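Side-chain contacts in phosphoribosylaminoimidazole-succinocarboxamide synthase (Saccharomyces cerevisiae, PDB 2CNQ), which catalyses the ATP-dependent joining of 4-carboxy-5-aminoimidazole ribotide and aspartate to give SAICAR, a step of de novo purine biosynthesis: residues 57-60 and 61-64; 234-238 and 239-243. One frame throughout, in Å; residues are numbered along the deposited sequence.

How the interactions relate
Interaction 1 (57-60 with 61-64) lies within helix 53-67, whereas interaction 2 (234-238 with 239-243) lies in the break of strand 228-245, closer to the centre of the chain. Their centres are 10 Å apart, and Ser61 and Trp64 of the helix lean on Val235 and Leu236 of the loop. Interaction 2 is buried throughout. Interaction 1 is buried on the side turned to the strand but partly exposed at Lys59, Glu62 and Phe63. In the helix, regular backbone bonds do most of the work and one serine hydroxyl adds to them; in the irregular loop, threonine and serine hydroxyls and two waters take over, next to bound AMZ.

Interaction 1: 57-60 and 61-64; sequences LTKL and SEFW
Ser61 doubles the grip on the carbonyl one turn back: its OG gives a hydrogen bond to Leu57 O at 2.8 Å, and its own N-H gives a second to that oxygen at 3.0 Å. The two donors come in from opposite faces of the carbonyl plane, with the amide well out of that plane (38°). With chi1 at -70° the hydroxyl lies beside the backbone N, which turns it back to the preceding turn. OG also accepts from Val235 N, so it is used in both directions. Replacing this serine by alanine removes the hydroxyl, and would probably cost Leu57 O its second donor and Val235 N this acceptor. The rest is the i to i+4 ladder of an alpha helix, here the middle of helix 53-67: Glu62 N to Thr58 O, Phe63 N to Lys59 O and Trp64 N to Leu60 O. On the partly exposed side, in one of its two modelled conformers, Lys59 runs beside Glu62, CD 3.6 Å from Glu62 OE2. Its NZ then stays 4.4 Å from Glu62 OE2, too far for a salt bridge. A water lies between them, accepting from Lys59 NZ and 2.8 Å from Glu62 OE2, to which it probably donates, while the ammonium is paired with Asp104. Thr58 sets CG2 3.7 Å from Glu62 OE2; its OG1 is bonded to Gly54 O. Glu62 lines a pocket occupied by AMP or AMZ. On the buried side, Leu60 lies alongside Trp64, with CD1 3.4 Å from the indole NE1, whose hydrogen goes to Leu236 O in a weak bond.

Interaction 2: 234-238 and 239-243; sequences EVLTP and DSSRF. With AMZ (aminoimidazole 4-carboxamide ribonucleotide), chain C.
Pro238 comes to the edge of the Phe243 ring, its CG in the phenyl plane and 3.9 Å from CE1. The phenyl's CZ reaches back to Leu236 O at 3.3 Å. Asp239, next after the proline, sets its carboxylate almost perpendicular to that of Glu234 (84°). The like charges stay apart, Glu234 OE1 lying 4.5 Å from Asp239 OD1, and one water donates to both oxygens. Lys53 and Arg21 probably offset the charge, and Tyr292 bonds Asp239 OD2. The backbone between is a turn held by Thr237: OG1 accepts from Ser240 N at 3.2 Å and weakly from Asp239 N, the latter an ST turn, and donates to Glu234 OE2. With chi1 at 72°, Ser240 OG stands between its own backbone N and carbonyl carbon, turned back to take Thr237 N at 3.0 Å. Beyond the turn Arg242 faces AMZ, NH2 giving phosphate oxygen OP2 a nearly straight bond (2.7 Å, 168°) in the guanidinium plane, while AMZ C3 lies over one face. The turn lies in the break of strand 228-245, with Leu236 and Phe243 packed on strand 211-223, Pro238 and Phe243 on helix 282-300, and Glu234 and Asp239 on helix 53-67.

Interaction 1: 57-60 and 61-64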
loop_
_atom_site.group_PDB
_atom_site.type_symbol
_atom_site.label_atom_id
_atom_site.label_comp_id
_atom_site.label_asym_id
_atom_site.label_seq_id
_atom_site.Cartn_x
_atom_site.Cartn_y
_atom_site.Cartn_z
ATOM N N LEU A 57 -5.731 6.909 -1.893
ATOM C CA LEU A 57 -4.784 6.170 -1.081
ATOM C C LEU A 57 -4.766 6.705 0.309
ATOM O O LEU A 57 -4.625 5.950 1.250
ATOM C CB LEU A 57 -3.410 6.264 -1.660
ATOM C CG LEU A 57 -3.242 5.788 -3.077
ATOM C CD1 LEU A 57 -1.828 6.002 -3.488
ATOM C CD2 LEU A 57 -3.678 4.380 -3.254
ATOM N N THR A 58 -4.875 8.003 0.436
ATOM C CA THR A 58 -4.858 8.633 1.710
ATOM C C THR A 58 -6.069 8.257 2.486
ATOM O O THR A 58 -5.992 7.803 3.606
ATOM C CB THR A 58 -4.765 10.137 1.534
ATOM O OG1 THR A 58 -3.558 10.463 0.872
ATOM C CG2 THR A 58 -4.767 10.843 2.838
ATOM N N LYS A 59 -7.228 8.478 1.900
ATOM C CA LYS A 59 -8.454 8.225 2.600
ATOM C C LYS A 59 -8.612 6.773 2.957
ATOM O O LYS A 59 -9.070 6.436 4.015
ATOM C CB LYS A 59 -9.607 8.673 1.720
ATOM C CG LYS A 59 -9.612 10.158 1.413
ATOM C CD LYS A 59 -9.685 11.091 2.622
ATOM C CE LYS A 59 -9.483 12.542 2.150
ATOM N NZ LYS A 59 -9.863 13.542 3.190
ATOM N N LEU A 60 -8.229 5.904 2.064
ATOM C CA LEU A 60 -8.355 4.495 2.335
ATOM C C LEU A 60 -7.394 4.099 3.434
ATOM O O LEU A 60 -7.735 3.352 4.308
ATOM C CB LEU A 60 -8.159 3.707 1.079
ATOM C CG LEU A 60 -8.458 2.231 1.184
ATOM C CD1 LEU A 60 -9.772 1.927 1.839
ATOM C CD2 LEU A 60 -8.421 1.657 -0.188
ATOM N N SER A 61 -6.194 4.629 3.373
ATOM C CA SER A 61 -5.287 4.383 4.463
ATOM C C SER A 61 -5.881 4.816 5.755
ATOM O O SER A 61 -5.791 4.113 6.737
ATOM C CB SER A 61 -3.998 5.133 4.264
ATOM O OG SER A 61 -3.230 4.605 3.219
ATOM N N GLU A 62 -6.444 6.006 5.780
ATOM C CA GLU A 62 -7.037 6.490 7.003
ATOM C C GLU A 62 -8.106 5.585 7.499
ATOM O O GLU A 62 -8.223 5.337 8.683
ATOM C CB GLU A 62 -7.571 7.888 6.816
ATOM C CG GLU A 62 -6.478 8.915 6.628
ATOM C CD GLU A 62 -7.054 10.238 6.491
ATOM O OE1 GLU A 62 -7.221 10.908 7.529
ATOM O OE2 GLU A 62 -7.420 10.578 5.378
ATOM N N PHE A 63 -8.906 5.061 6.585
ATOM C CA PHE A 63 -9.938 4.134 6.967
ATOM C C PHE A 63 -9.346 2.955 7.692
ATOM O O PHE A 63 -9.814 2.538 8.730
ATOM C CB PHE A 63 -10.694 3.671 5.746
ATOM C CG PHE A 63 -11.580 2.529 6.030
ATOM C CD1 PHE A 63 -11.137 1.252 5.826
ATOM C CD2 PHE A 63 -12.837 2.717 6.554
ATOM C CE1 PHE A 63 -11.923 0.179 6.143
ATOM C CE2 PHE A 63 -13.619 1.652 6.861
ATOM C CZ PHE A 63 -13.144 0.382 6.676
ATOM N N TRP A 64 -8.289 2.392 7.119
ATOM C CA TRP A 64 -7.702 1.227 7.723
ATOM C C TRP A 64 -6.965 1.549 8.978
ATOM O O TRP A 64 -6.962 0.745 9.898
ATOM C CB TRP A 64 -6.808 0.525 6.759
ATOM C CG TRP A 64 -7.503 -0.087 5.630
ATOM C CD1 TRP A 64 -7.381 0.278 4.354
ATOM C CD2 TRP A 64 -8.386 -1.209 5.645
ATOM N NE1 TRP A 64 -8.143 -0.527 3.550
ATOM C CE2 TRP A 64 -8.740 -1.470 4.330
ATOM C CE3 TRP A 64 -8.904 -2.011 6.648
ATOM C CZ2 TRP A 64 -9.531 -2.539 3.973
ATOM C CZ3 TRP A 64 -9.703 -3.060 6.286
ATOM C CH2 TRP A 64 -10.021 -3.310 4.978
HETATM O O HOH W 1 -7.252 13.305 4.993
#

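Interaction 2: 234-238 and 239-243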
loop_
_atom_site.group_PDB
_atom_site.type_symbol
_atom_site.label_atom_id
_atom_site.label_comp_id
_atom_site.label_asym_id
_atom_site.label_seq_id
_atom_site.Cartn_x
_atom_site.Cartn_y
_atom_site.Cartn_z
ATOM N N GLU A 234 1.183 3.463 3.752
ATOM C CA GLU A 234 -0.180 3.292 3.385
ATOM C C GLU A 234 -0.622 1.911 3.772
ATOM O O GLU A 234 0.166 1.008 3.923
ATOM C CB GLU A 234 -0.386 3.524 1.904
ATOM C CG GLU A 234 0.167 2.414 1.056
ATOM C CD GLU A 234 0.010 2.657 -0.402
ATOM O OE1 GLU A 234 0.882 2.160 -1.139
ATOM O OE2 GLU A 234 -0.956 3.302 -0.811
ATOM N N VAL A 235 -1.914 1.778 3.899
ATOM C CA VAL A 235 -2.488 0.550 4.396
ATOM C C VAL A 235 -3.625 0.156 3.509
ATOM O O VAL A 235 -4.565 0.904 3.351
ATOM C CB VAL A 235 -2.970 0.721 5.818
ATOM C CG1 VAL A 235 -3.503 -0.589 6.302
ATOM C CG2 VAL A 235 -1.879 1.230 6.704
ATOM N N LEU A 236 -3.509 -1.039 2.975
ATOM C CA LEU A 236 -4.590 -1.720 2.283
ATOM C C LEU A 236 -5.226 -0.801 1.281
ATOM O O LEU A 236 -6.432 -0.636 1.201
ATOM C CB LEU A 236 -5.561 -2.310 3.270
ATOM C CG LEU A 236 -5.014 -3.568 3.890
ATOM C CD1 LEU A 236 -5.694 -3.846 5.198
ATOM C CD2 LEU A 236 -5.185 -4.732 2.945
ATOM N N THR A 237 -4.378 -0.262 0.434
ATOM C CA THR A 237 -4.842 0.476 -0.702
ATOM C C THR A 237 -4.697 -0.390 -1.910
ATOM O O THR A 237 -4.064 -1.410 -1.894
ATOM C CB THR A 237 -4.091 1.752 -0.897
ATOM O OG1 THR A 237 -2.828 1.417 -1.456
ATOM C CG2 THR A 237 -3.938 2.538 0.375
ATOM N N PRO A 238 -5.241 0.040 -3.036
ATOM C CA PRO A 238 -5.121 -0.766 -4.226
ATOM C C PRO A 238 -3.778 -0.644 -4.856
ATOM O O PRO A 238 -3.493 -1.378 -5.770
ATOM C CB PRO A 238 -6.280 -0.304 -5.103
ATOM C CG PRO A 238 -7.135 0.537 -4.203
ATOM C CD PRO A 238 -6.187 1.139 -3.235
ATOM N N ASP A 239 -2.923 0.238 -4.343
ATOM C CA ASP A 239 -1.517 0.170 -4.684
ATOM C C ASP A 239 -0.838 -0.902 -3.870
ATOM O O ASP A 239 0.015 -1.596 -4.373
ATOM C CB ASP A 239 -0.807 1.486 -4.396
ATOM C CG ASP A 239 -0.862 2.470 -5.487
ATOM O OD1 ASP A 239 -0.266 3.542 -5.310
ATOM O OD2 ASP A 239 -1.393 2.197 -6.553
ATOM N N SER A 240 -1.177 -1.040 -2.613
ATOM C CA SER A 240 -0.460 -1.909 -1.726
ATOM C C SER A 240 -1.027 -3.304 -1.662
ATOM O O SER A 240 -0.473 -4.125 -0.966
ATOM C CB SER A 240 -0.420 -1.336 -0.348
ATOM O OG SER A 240 -1.656 -1.407 0.278
ATOM N N SER A 241 -2.101 -3.570 -2.361
ATOM C CA SER A 241 -2.855 -4.786 -2.183
ATOM C C SER A 241 -3.426 -5.244 -3.449
ATOM O O SER A 241 -3.556 -4.482 -4.390
ATOM C CB SER A 241 -4.031 -4.506 -1.256
ATOM O OG SER A 241 -3.636 -3.755 -0.143
ATOM N N ARG A 242 -3.881 -6.486 -3.435
ATOM C CA ARG A 242 -4.720 -6.999 -4.473
ATOM C C ARG A 242 -6.063 -7.269 -3.892
ATOM O O ARG A 242 -6.193 -7.918 -2.871
ATOM C CB ARG A 242 -4.143 -8.237 -5.074
ATOM C CG ARG A 242 -2.962 -7.943 -5.905
ATOM C CD ARG A 242 -2.323 -9.209 -6.342
ATOM N NE ARG A 242 -1.177 -8.925 -7.174
ATOM C CZ ARG A 242 0.015 -9.447 -7.017
ATOM N NH1 ARG A 242 0.917 -9.168 -7.916
ATOM N NH2 ARG A 242 0.323 -10.208 -5.990
ATOM N N PHE A 243 -7.061 -6.710 -4.550
ATOM C CA PHE A 243 -8.425 -6.819 -4.147
ATOM C C PHE A 243 -9.208 -7.487 -5.229
ATOM O O PHE A 243 -9.218 -7.016 -6.355
ATOM C CB PHE A 243 -8.998 -5.450 -3.903
ATOM C CG PHE A 243 -8.357 -4.697 -2.815
ATOM C CD1 PHE A 243 -7.933 -3.404 -3.007
ATOM C CD2 PHE A 243 -8.207 -5.242 -1.572
ATOM C CE1 PHE A 243 -7.408 -2.670 -1.962
ATOM C CE2 PHE A 243 -7.656 -4.519 -0.547
ATOM C CZ PHE A 243 -7.273 -3.223 -0.741
HETATM O O5 AMZ C . 4.955 -1.161 -3.035
HETATM C C6 AMZ C . 5.595 -2.188 -2.952
HETATM N N2 AMZ C . 6.921 -2.224 -2.888
HETATM C C3A AMZ C . 4.925 -3.473 -2.891
HETATM C C7A AMZ C . 3.582 -3.675 -2.977
HETATM N N3 AMZ C . 2.540 -2.826 -3.052
HETATM N N1 AMZ C . 5.552 -4.657 -2.775
HETATM C C5 AMZ C . 4.615 -5.578 -2.774
HETATM N N AMZ C . 3.404 -4.994 -2.915
HETATM C C1 AMZ C . 2.135 -5.677 -2.888
HETATM C C2 AMZ C . 1.573 -5.987 -4.243
HETATM C C3 AMZ C . 0.724 -7.195 -3.968
HETATM O O2 AMZ C . -0.485 -6.719 -3.421
HETATM O O1 AMZ C . 0.861 -4.872 -4.736
HETATM O O AMZ C . 2.378 -6.926 -2.305
HETATM C C AMZ C . 1.541 -7.906 -2.901
HETATM C C4 AMZ C . 2.364 -9.041 -3.415
HETATM O O3 AMZ C . 3.015 -8.624 -4.604
HETATM P P AMZ C . 3.816 -9.715 -5.449
HETATM O OP1 AMZ C . 5.039 -10.073 -4.672
HETATM O O4 AMZ C . 4.146 -8.991 -6.733
HETATM O OP2 AMZ C . 2.949 -10.912 -5.663
HETATM O O HOH W 2 1.369 3.732 -3.193
HETATM O O HOH W 3 -1.288 -2.620 2.733
#